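Local coordinates for protein meta cleavage compound hydrolase (Janthinobacterium, PDB 1J1I) that catalyses the hydrolytic cleavage of a carbon-carbon bond in the meta-cleavage product of carbazole degradation, probably yielding anthranilate, at residues N273-L276 with S277-L281; G53-R56 with N57-P60. All blocks are in the same frame, centred on the assembly; numbering follows the deposited sequence.

Contact 1: N273-L276 with S277-L281; sequences NATL and SFLSL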
loop_
_atom_site.group_PDB
_atom_site.type_symbol
_atom_site.label_atom_id
_atom_site.label_comp_id
_atom_site.label_asym_id
_atom_site.label_seq_id
_atom_site.Cartn_x
_atom_site.Cartn_y
_atom_site.Cartn_z
ATOM N N ASN A 273 -5.856 -6.300 6.554
ATOM C CA ASN A 273 -4.492 -6.130 7.035
ATOM C C ASN A 273 -3.899 -4.802 6.597
ATOM O O ASN A 273 -3.211 -4.144 7.369
ATOM C CB ASN A 273 -3.616 -7.286 6.550
ATOM C CG ASN A 273 -3.620 -8.457 7.514
ATOM O OD1 ASN A 273 -4.671 -8.878 7.998
ATOM N ND2 ASN A 273 -2.439 -8.992 7.794
ATOM N N ALA A 274 -4.167 -4.410 5.357
ATOM C CA ALA A 274 -3.658 -3.146 4.842
ATOM C C ALA A 274 -4.269 -2.003 5.654
ATOM O O ALA A 274 -3.607 -0.995 5.934
ATOM C CB ALA A 274 -4.021 -2.997 3.368
ATOM N N THR A 275 -5.534 -2.169 6.030
ATOM C CA THR A 275 -6.235 -1.160 6.817
ATOM C C THR A 275 -5.685 -1.117 8.242
ATOM O O THR A 275 -5.484 -0.039 8.800
ATOM C CB THR A 275 -7.745 -1.445 6.868
ATOM O OG1 THR A 275 -8.281 -1.403 5.539
ATOM C CG2 THR A 275 -8.459 -0.407 7.734
ATOM N N LEU A 276 -5.442 -2.286 8.829
ATOM C CA LEU A 276 -4.900 -2.347 10.182
ATOM C C LEU A 276 -3.547 -1.651 10.222
ATOM O O LEU A 276 -3.266 -0.871 11.127
ATOM C CB LEU A 276 -4.730 -3.800 10.638
ATOM C CG LEU A 276 -6.005 -4.562 10.998
ATOM C CD1 LEU A 276 -5.670 -6.015 11.312
ATOM C CD2 LEU A 276 -6.672 -3.897 12.191
ATOM N N SER A 277 -2.719 -1.943 9.227
ATOM C CA SER A 277 -1.389 -1.360 9.131
ATOM C C SER A 277 -1.481 0.166 9.034
ATOM O O SER A 277 -0.771 0.887 9.736
ATOM C CB SER A 277 -0.665 -1.936 7.906
ATOM O OG SER A 277 0.671 -1.476 7.816
ATOM N N PHE A 278 -2.366 0.653 8.171
ATOM C CA PHE A 278 -2.550 2.091 8.000
ATOM C C PHE A 278 -2.991 2.751 9.309
ATOM O O PHE A 278 -2.412 3.749 9.743
ATOM C CB PHE A 278 -3.592 2.358 6.914
ATOM C CG PHE A 278 -3.941 3.814 6.749
ATOM C CD1 PHE A 278 -2.979 4.737 6.340
ATOM C CD2 PHE A 278 -5.237 4.259 6.983
ATOM C CE1 PHE A 278 -3.309 6.083 6.166
ATOM C CE2 PHE A 278 -5.578 5.604 6.811
ATOM C CZ PHE A 278 -4.612 6.516 6.401
ATOM N N LEU A 279 -4.013 2.184 9.940
ATOM C CA LEU A 279 -4.526 2.729 11.192
ATOM C C LEU A 279 -3.524 2.674 12.350
ATOM O O LEU A 279 -3.560 3.523 13.239
ATOM C CB LEU A 279 -5.813 2.001 11.589
ATOM C CG LEU A 279 -6.979 2.156 10.610
ATOM C CD1 LEU A 279 -8.150 1.301 11.071
ATOM C CD2 LEU A 279 -7.379 3.624 10.516
ATOM N N SER A 280 -2.626 1.691 12.335
ATOM C CA SER A 280 -1.642 1.555 13.407
ATOM C C SER A 280 -0.663 2.722 13.434
ATOM O O SER A 280 -0.160 3.092 14.492
ATOM C CB SER A 280 -0.863 0.243 13.268
ATOM O OG SER A 280 -0.018 0.272 12.132
ATOM N N LEU A 281 -0.389 3.298 12.268
ATOM C CA LEU A 281 0.523 4.430 12.182
ATOM C C LEU A 281 -0.191 5.696 12.631
ATOM O O LEU A 281 0.401 6.553 13.281
ATOM C CB LEU A 281 1.015 4.622 10.746
ATOM C CG LEU A 281 1.850 3.511 10.108
ATOM C CD1 LEU A 281 2.166 3.898 8.669
ATOM C CD2 LEU A 281 3.132 3.287 10.906
#
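Thr275 and Leu279, one helical turn apart, lie alongside each other and point the same way, with methyl CG2 of Thr275 3.8 Å from CD1 of Leu279. The isobutyl group of Leu279 also bends back over the turn before it, its CG 3.2 Å from the carbonyl O of Thr275. That same Thr275 O accepts the backbone N-H of Leu279 at 2.9 Å, in a nearly straight bond. With OG1 beside the backbone N (chi1 -61°), CG2 of Thr275 falls anti to that N and faces the leucine, while OG1 is hydrogen-bonded to the carbonyl O of Phe271. The equivalent i to i+4 bonds run from Ser277 N to Asn273 O, Phe278 N to Ala274 O and Ser280 N to Leu276 O; the last is the most bent, at 140°. Ser280 folds its hydroxyl back on the helix, OG donating to Ser277 O at 2.6 Å from a position between its own backbone N and carbonyl carbon. This is the regular alpha-helical ladder of 268-281, the C-terminal helix of the alpha/beta-hydrolase fold, which packs against the central sheet. Phe278 and Leu279 reach Ala133 on strand 131-137, and Leu279 also meets Tyr66. Replacing Leu279 by an alanine would probably leave the Thr275 methyl without its neighbour and open a gap toward Tyr66 and Ala133. On another flank, Leu276 leans on Ile61 and Leu62 of helix 59-62. Around the two serines the helix meets the second subunit, Ser277 and Ser280 both packing on Asn273 of that chain.

Contact 2: G53-R56 with N57-P60; sequences GNWR and NVIP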
loop_
_atom_site.group_PDB
_atom_site.type_symbol
_atom_site.label_atom_id
_atom_site.label_comp_id
_atom_site.label_asym_id
_atom_site.label_seq_id
_atom_site.Cartn_x
_atom_site.Cartn_y
_atom_site.Cartn_z
ATOM N N GLY A 53 -23.297 -7.723 3.992
ATOM C CA GLY A 53 -22.753 -8.250 2.751
ATOM C C GLY A 53 -21.419 -7.631 2.361
ATOM O O GLY A 53 -20.567 -8.292 1.768
ATOM N N ASN A 54 -21.227 -6.361 2.691
ATOM C CA ASN A 54 -19.981 -5.684 2.356
ATOM C C ASN A 54 -18.819 -5.978 3.302
ATOM O O ASN A 54 -17.679 -6.094 2.865
ATOM C CB ASN A 54 -20.179 -4.159 2.330
ATOM C CG ASN A 54 -20.527 -3.627 0.947
ATOM O OD1 ASN A 54 -20.052 -2.567 0.549
ATOM N ND2 ASN A 54 -21.363 -4.351 0.220
ATOM N N TRP A 55 -19.102 -6.118 4.594
ATOM C CA TRP A 55 -18.025 -6.285 5.562
ATOM C C TRP A 55 -17.940 -7.554 6.392
ATOM O O TRP A 55 -17.088 -7.655 7.279
ATOM C CB TRP A 55 -18.044 -5.081 6.503
ATOM C CG TRP A 55 -18.120 -3.766 5.772
ATOM C CD1 TRP A 55 -19.218 -2.967 5.620
ATOM C CD2 TRP A 55 -17.042 -3.097 5.110
ATOM N NE1 TRP A 55 -18.889 -1.836 4.907
ATOM C CE2 TRP A 55 -17.560 -1.892 4.582
ATOM C CE3 TRP A 55 -15.687 -3.398 4.909
ATOM C CZ2 TRP A 55 -16.763 -0.983 3.872
ATOM C CZ3 TRP A 55 -14.897 -2.494 4.203
ATOM C CH2 TRP A 55 -15.441 -1.301 3.693
ATOM N N ARG A 56 -18.808 -8.517 6.105
ATOM C CA ARG A 56 -18.855 -9.772 6.847
ATOM C C ARG A 56 -17.495 -10.342 7.252
ATOM O O ARG A 56 -17.232 -10.550 8.438
ATOM C CB ARG A 56 -19.618 -10.818 6.031
ATOM C CG ARG A 56 -20.230 -11.926 6.864
ATOM C CD ARG A 56 -21.430 -12.520 6.144
ATOM N NE ARG A 56 -22.354 -13.170 7.070
ATOM C CZ ARG A 56 -23.602 -13.514 6.765
ATOM N NH1 ARG A 56 -24.083 -13.271 5.552
ATOM N NH2 ARG A 56 -24.371 -14.097 7.676
ATOM N N ASN A 57 -16.637 -10.583 6.268
ATOM C CA ASN A 57 -15.322 -11.165 6.515
ATOM C C ASN A 57 -14.229 -10.199 6.952
ATOM O O ASN A 57 -13.125 -10.626 7.290
ATOM C CB ASN A 57 -14.857 -11.930 5.275
ATOM C CG ASN A 57 -15.799 -13.056 4.908
ATOM O OD1 ASN A 57 -16.178 -13.861 5.760
ATOM N ND2 ASN A 57 -16.183 -13.120 3.636
ATOM N N VAL A 58 -14.525 -8.905 6.948
ATOM C CA VAL A 58 -13.538 -7.916 7.358
ATOM C C VAL A 58 -13.701 -7.533 8.827
ATOM O O VAL A 58 -12.714 -7.361 9.548
ATOM C CB VAL A 58 -13.627 -6.645 6.475
ATOM C CG1 VAL A 58 -12.743 -5.545 7.044
ATOM C CG2 VAL A 58 -13.189 -6.975 5.048
ATOM N N ILE A 59 -14.950 -7.426 9.275
ATOM C CA ILE A 59 -15.233 -7.041 10.651
ATOM C C ILE A 59 -14.448 -7.813 11.718
ATOM O O ILE A 59 -13.829 -7.197 12.581
ATOM C CB ILE A 59 -16.746 -7.143 10.962
ATOM C CG1 ILE A 59 -17.522 -6.165 10.079
ATOM C CG2 ILE A 59 -17.006 -6.808 12.431
ATOM C CD1 ILE A 59 -19.029 -6.342 10.139
ATOM N N PRO A 60 -14.441 -9.163 11.659
ATOM C CA PRO A 60 -13.723 -9.986 12.641
ATOM C C PRO A 60 -12.255 -9.614 12.765
ATOM O O PRO A 60 -11.712 -9.508 13.864
ATOM C CB PRO A 60 -13.898 -11.404 12.092
ATOM C CG PRO A 60 -15.219 -11.318 11.371
ATOM C CD PRO A 60 -14.996 -10.030 10.608
#
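Trp55 and Val58 project in the same direction from a tight bend, and the valine meets the indole at its edge: Val58 CB lies near the ring plane, 4.2 Å from Trp55 CE3. Ile59 approaches the tryptophan lower down, at the root of the side chain, its CG1 3.8 Å from Trp55 CB. The two aliphatic residues thus flank different parts of Trp55, Val58 the six-membered ring and Ile59 the CB methylene. One face of the indole is occupied by its own neighbour, Asn54, whose CB stands 3.6 Å above the plane, toward the rim. Holding CG opposite the carbonyl carbon (chi1 -49°), Trp55 keeps its indole clear of its own carbonyl O, which takes two backbone N-H groups at once. Ile59 N comes in almost head-on at 2.9 Å (169° at the hydrogen), whereas Val58 N, equally near to Trp55 O, arrives from above the carbonyl plane with a more bent bond of 143°. This double acceptance ties the last turn of helix 51-55 to the chain leading into helix 59-62, in the turn that joins these two short helices after strand 38-42 of the alpha/beta-hydrolase fold. Pro60 has no N-H to offer, and its CD instead rests 3.2 Å from Arg56 O. The indole looks inward, touching Leu41 of strand 38-42, Met264 and Phe271, and its side chain is about 8 Å from that of the probable active-site residue Ser114. Asn54 is oriented by a hydrogen bond from Gly44 N to its OD1. In contrast, the extended Arg56 runs outward, forming a long, weak ion pair with Glu52.

Contact 2 comes early in the chain, after strand 38-42, and contact 1 near its C-terminal end, yet their centres are only 16 Å apart and their nearest atoms about 6 Å apart without touching. Helix 59-62, which contact 2 leads into, bridges them: its Ile61 and Leu62 receive Leu276 of contact 1. The C-terminal helix 268-281 closes the link from its other end, where Phe271 and Pro268 meet Trp55 and Val58 of contact 2. Both pack against the central mixed sheet, contact 2 through Leu41 of strand 38-42 and contact 1 through strand 131-137, with contact 2 nearer the probable active site and contact 1 at the interface with the second subunit.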